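Side-chain contact in LP04448p (Drosophila melanogaster, PDB 2QK2), which probably binds tubulin through its TOG domains and, like its XMAP215/Dis1 relatives, is thought to act at growing microtubule plus ends: residues Ser180-Leu185 and Pro214-Val219. Sequence-based numbering, arbitrary orientation.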
loop_
_atom_site.group_PDB
_atom_site.type_symbol
_atom_site.label_atom_id
_atom_site.label_comp_id
_atom_site.label_asym_id
_atom_site.label_seq_id
_atom_site.Cartn_x
_atom_site.Cartn_y
_atom_site.Cartn_z
ATOM N N SER A 180 3.602 17.646 5.452
ATOM C CA SER A 180 4.460 16.821 4.613
ATOM C C SER A 180 4.039 16.855 3.147
ATOM O O SER A 180 4.885 16.950 2.258
ATOM C CB SER A 180 4.453 15.370 5.108
ATOM O OG SER A 180 4.935 15.281 6.437
ATOM N N LEU A 181 2.733 16.770 2.906
ATOM C CA LEU A 181 2.200 16.785 1.550
ATOM C C LEU A 181 2.319 18.158 0.877
ATOM O O LEU A 181 2.498 18.235 -0.337
ATOM C CB LEU A 181 0.733 16.320 1.552
ATOM C CG LEU A 181 0.523 14.816 1.782
ATOM C CD1 LEU A 181 -0.950 14.502 2.052
ATOM C CD2 LEU A 181 1.013 14.066 0.560
ATOM N N VAL A 182 2.208 19.234 1.650
ATOM C CA VAL A 182 2.333 20.572 1.070
ATOM C C VAL A 182 3.775 20.734 0.600
ATOM O O VAL A 182 4.052 21.383 -0.413
ATOM C CB VAL A 182 1.997 21.674 2.097
ATOM C CG1 VAL A 182 2.407 23.044 1.557
ATOM C CG2 VAL A 182 0.510 21.660 2.387
ATOM N N LYS A 183 4.690 20.113 1.334
ATOM C CA LYS A 183 6.101 20.172 0.991
ATOM C C LYS A 183 6.336 19.526 -0.380
ATOM O O LYS A 183 6.991 20.106 -1.241
ATOM C CB LYS A 183 6.914 19.459 2.068
ATOM C CG LYS A 183 8.376 19.858 2.131
ATOM C CD LYS A 183 8.990 19.357 3.425
ATOM C CE LYS A 183 8.221 19.906 4.626
ATOM N NZ LYS A 183 8.547 19.197 5.897
ATOM N N THR A 184 5.797 18.332 -0.594
ATOM C CA THR A 184 5.984 17.676 -1.881
ATOM C C THR A 184 5.141 18.366 -2.955
ATOM O O THR A 184 5.453 18.296 -4.145
ATOM C CB THR A 184 5.640 16.155 -1.816
ATOM O OG1 THR A 184 4.325 15.968 -1.279
ATOM C CG2 THR A 184 6.651 15.424 -0.939
ATOM N N LEU A 185 4.076 19.041 -2.530
ATOM C CA LEU A 185 3.215 19.758 -3.468
ATOM C C LEU A 185 4.017 20.879 -4.124
ATOM O O LEU A 185 3.803 21.218 -5.289
ATOM C CB LEU A 185 2.013 20.365 -2.737
ATOM C CG LEU A 185 1.088 21.276 -3.554
ATOM C CD1 LEU A 185 0.326 20.460 -4.597
ATOM C CD2 LEU A 185 0.117 21.981 -2.614
ATOM N N PRO A 214 -7.349 25.825 7.171
ATOM C CA PRO A 214 -6.355 26.592 7.924
ATOM C C PRO A 214 -4.918 26.158 7.643
ATOM O O PRO A 214 -4.013 26.986 7.587
ATOM C CB PRO A 214 -6.758 26.340 9.371
ATOM C CG PRO A 214 -8.242 26.214 9.274
ATOM C CD PRO A 214 -8.408 25.326 8.065
ATOM N N LEU A 215 -4.713 24.861 7.457
ATOM C CA LEU A 215 -3.374 24.343 7.204
ATOM C C LEU A 215 -2.854 24.629 5.793
ATOM O O LEU A 215 -1.671 24.438 5.519
ATOM C CB LEU A 215 -3.347 22.832 7.466
ATOM C CG LEU A 215 -3.924 22.394 8.817
ATOM C CD1 LEU A 215 -3.808 20.887 8.956
ATOM C CD2 LEU A 215 -3.185 23.099 9.950
ATOM N N LEU A 216 -3.731 25.094 4.906
ATOM C CA LEU A 216 -3.347 25.376 3.524
ATOM C C LEU A 216 -3.352 26.872 3.220
ATOM O O LEU A 216 -3.325 27.281 2.060
ATOM C CB LEU A 216 -4.302 24.656 2.566
ATOM C CG LEU A 216 -4.462 23.144 2.790
ATOM C CD1 LEU A 216 -5.565 22.594 1.897
ATOM C CD2 LEU A 216 -3.144 22.444 2.501
ATOM N N ALA A 217 -3.375 27.686 4.269
ATOM C CA ALA A 217 -3.403 29.135 4.116
ATOM C C ALA A 217 -2.281 29.692 3.242
ATOM O O ALA A 217 -2.473 30.698 2.563
ATOM C CB ALA A 217 -3.374 29.801 5.492
ATOM N N ASP A 218 -1.120 29.041 3.238
ATOM C CA ASP A 218 0.002 29.529 2.438
ATOM C C ASP A 218 0.185 28.872 1.074
ATOM O O ASP A 218 1.158 29.160 0.374
ATOM C CB ASP A 218 1.308 29.408 3.223
ATOM C CG ASP A 218 1.306 30.245 4.485
ATOM O OD1 ASP A 218 0.936 31.439 4.414
ATOM O OD2 ASP A 218 1.683 29.708 5.550
ATOM N N VAL A 219 -0.731 27.987 0.692
ATOM C CA VAL A 219 -0.638 27.327 -0.605
ATOM C C VAL A 219 -1.091 28.333 -1.660
ATOM O O VAL A 219 -2.145 28.950 -1.513
ATOM C CB VAL A 219 -1.545 26.083 -0.657
ATOM C CG1 VAL A 219 -1.516 25.472 -2.048
ATOM C CG2 VAL A 219 -1.088 25.071 0.386
#
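V182 and L185, one turn apart near the C-terminal end of helix 171-185, face the loop that carries L216 and V219, the backbones coming nearest at V182 and V219, whose CA atoms are 7.6 Å apart. That loop folds into a type I beta turn from L216 to V219, closed by the hydrogen bond from V219 N to L216 O (3.0 Å), and the turn's two end residues supply the apolar groups that meet the helix. V182 is shared between them. With CG1 anti to the backbone N (chi1 169°), its two methyls divide the work: CG2 meets L216 CD2 at 3.7 Å, the two side chains slanting across each other, while CG1 lies more loosely against V219 CG2 at 4.2 Å. One turn on, L185 CD2 reaches V219 CG1 at 3.9 Å, the side chains running nearly perpendicular. The contact is small and wholly apolar. L216 also packs on I204 of helix 190-207, both L216 and V219 touch M224 of helix 221-233, and L185 rests on K223 and I227 of the same helix. The loop linking helix 209-212 to helix 221-233 is thereby packed against the C-terminal end of helix 171-185, apolar packing of a connecting turn on a helix within the HEAT-repeat alpha-solenoid of the TOG domain.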